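Local coordinates for protein putative polysaccharide deacetylase (Bdellovibrio bacteriovorus HD100, PDB 5JP6) that probably deacetylates peptidoglycan as a zinc-dependent carbohydrate esterase of family 4, at residues L173-G178 with E343-F348. The protein carries 1 engineered substitution. Numbering follows the deposited sequence.
Sequences LTFDDG and EIMPQF. With ZN (zinc ion), chain B.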
# COMPACT_ATOMS: atom_id res chain seq x y z
N LEU A 173 11.85 3.60 -3.43
CA LEU A 173 10.58 3.69 -2.78
C LEU A 173 9.55 2.78 -3.43
O LEU A 173 9.33 2.84 -4.66
CB LEU A 173 10.08 5.13 -2.84
CG LEU A 173 11.03 6.18 -2.25
CD1 LEU A 173 10.35 7.52 -2.25
CD2 LEU A 173 11.54 5.80 -0.84
N THR A 174 8.95 1.89 -2.64
CA THR A 174 8.01 0.92 -3.14
C THR A 174 6.70 0.94 -2.40
O THR A 174 6.66 1.16 -1.18
CB THR A 174 8.63 -0.49 -3.23
OG1 THR A 174 8.68 -1.10 -1.92
CG2 THR A 174 10.00 -0.49 -3.85
N PHE A 175 5.63 0.75 -3.16
CA PHE A 175 4.28 0.90 -2.64
C PHE A 175 3.45 -0.32 -3.02
O PHE A 175 3.26 -0.60 -4.20
CB PHE A 175 3.61 2.15 -3.22
CG PHE A 175 4.26 3.44 -2.77
CD1 PHE A 175 3.89 4.04 -1.60
CD2 PHE A 175 5.26 4.00 -3.53
CE1 PHE A 175 4.51 5.20 -1.17
CE2 PHE A 175 5.89 5.17 -3.11
CZ PHE A 175 5.51 5.75 -1.92
N ASP A 176 2.95 -1.01 -1.99
CA ASP A 176 2.11 -2.20 -2.19
C ASP A 176 0.63 -1.95 -2.02
O ASP A 176 0.24 -1.13 -1.17
CB ASP A 176 2.48 -3.27 -1.15
CG ASP A 176 3.77 -3.98 -1.44
OD1 ASP A 176 4.49 -3.63 -2.40
OD2 ASP A 176 4.06 -4.95 -0.69
N ASP A 177 -0.13 -2.73 -2.78
CA ASP A 177 -1.56 -2.99 -2.58
C ASP A 177 -2.55 -2.01 -3.15
O ASP A 177 -3.75 -2.22 -3.03
CB ASP A 177 -1.84 -3.28 -1.12
CG ASP A 177 -1.19 -4.54 -0.70
OD1 ASP A 177 -0.99 -5.41 -1.58
OD2 ASP A 177 -0.85 -4.69 0.44
N GLY A 178 -2.02 -1.00 -3.81
CA GLY A 178 -2.84 0.01 -4.49
C GLY A 178 -3.19 -0.45 -5.90
O GLY A 178 -2.92 -1.59 -6.30
N GLU A 343 -0.25 11.10 3.85
CA GLU A 343 -0.19 12.32 4.62
C GLU A 343 1.24 12.75 4.92
O GLU A 343 1.51 13.94 5.01
CB GLU A 343 -0.94 12.17 5.95
CG GLU A 343 -2.44 11.94 5.82
CD GLU A 343 -3.22 13.21 5.55
OE1 GLU A 343 -2.78 14.34 5.88
OE2 GLU A 343 -4.36 13.08 5.02
N ILE A 344 2.14 11.77 5.14
CA ILE A 344 3.52 12.09 5.50
C ILE A 344 4.48 12.11 4.31
O ILE A 344 5.66 12.42 4.49
CB ILE A 344 4.08 11.14 6.58
CG1 ILE A 344 4.22 9.70 6.07
CG2 ILE A 344 3.22 11.22 7.84
CD1 ILE A 344 5.42 8.98 6.64
N MET A 345 3.98 11.85 3.10
CA MET A 345 4.91 11.64 1.99
C MET A 345 5.74 12.89 1.65
O MET A 345 6.97 12.80 1.50
CB MET A 345 4.21 11.04 0.78
CG MET A 345 5.17 10.55 -0.31
SD MET A 345 6.39 9.33 0.25
CE MET A 345 5.37 8.07 1.00
N PRO A 346 5.09 14.08 1.55
CA PRO A 346 5.95 15.26 1.29
C PRO A 346 7.03 15.48 2.35
O PRO A 346 8.18 15.76 2.02
CB PRO A 346 4.94 16.41 1.26
CG PRO A 346 3.66 15.77 0.82
CD PRO A 346 3.64 14.41 1.49
N GLN A 347 6.67 15.26 3.60
CA GLN A 347 7.58 15.46 4.70
C GLN A 347 8.74 14.41 4.63
O GLN A 347 9.93 14.71 4.86
CB GLN A 347 6.83 15.38 6.01
CG GLN A 347 7.72 15.73 7.20
CD GLN A 347 7.80 17.24 7.46
OE1 GLN A 347 6.79 17.84 7.73
NE2 GLN A 347 8.96 17.83 7.30
N PHE A 348 8.38 13.17 4.31
CA PHE A 348 9.34 12.09 4.18
C PHE A 348 10.36 12.40 3.10
O PHE A 348 11.55 12.23 3.28
CB PHE A 348 8.62 10.77 3.89
CG PHE A 348 9.54 9.63 3.59
CD1 PHE A 348 10.31 9.07 4.58
CD2 PHE A 348 9.68 9.13 2.30
CE1 PHE A 348 11.16 8.00 4.32
CE2 PHE A 348 10.55 8.10 2.03
CZ PHE A 348 11.28 7.53 3.04
ZN ZN B . 0.78 -6.45 0.55
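Leu173 and Phe175 of strand 170-176 meet Met345 and Phe348 of helix 339-354 in a buried, apolar contact between a strand of the curled parallel sheet and a helix on its outer side. Only side chains bridge the gap: the nearest CA atoms, those of Leu173 and Met345, are 10.9 Å apart, and a modest 143 Å² is buried in all. Met345 sets out with CG anti to its backbone N (chi1 -169°) and bends at both following torsions, which carries its methyl group to the edge of the Phe175 ring, in the ring plane; CE lies 3.7 Å from Phe175 CE1. One helical turn on, Phe348 also offers a ring edge, and Leu173 CD2 meets its CE2 at 3.8 Å. Helix 183-193 meets Leu173 through Leu191, Phe175 through Ile187 and Met345 through Ala190, while Val320 of helix 313-327 touches Phe348. On the strand's other side, Asp176 OD1 forms a salt bridge and Thr174 OG1 a hydrogen bond with Arg277. Past the strand, Asp177 OD2 binds zinc at 2.4 Å, together with His227 and Tyr280. Helix packing outside a strand that ends at the first of two consecutive aspartates is characteristic of the distorted (beta/alpha) barrel of NodB-type deacetylases.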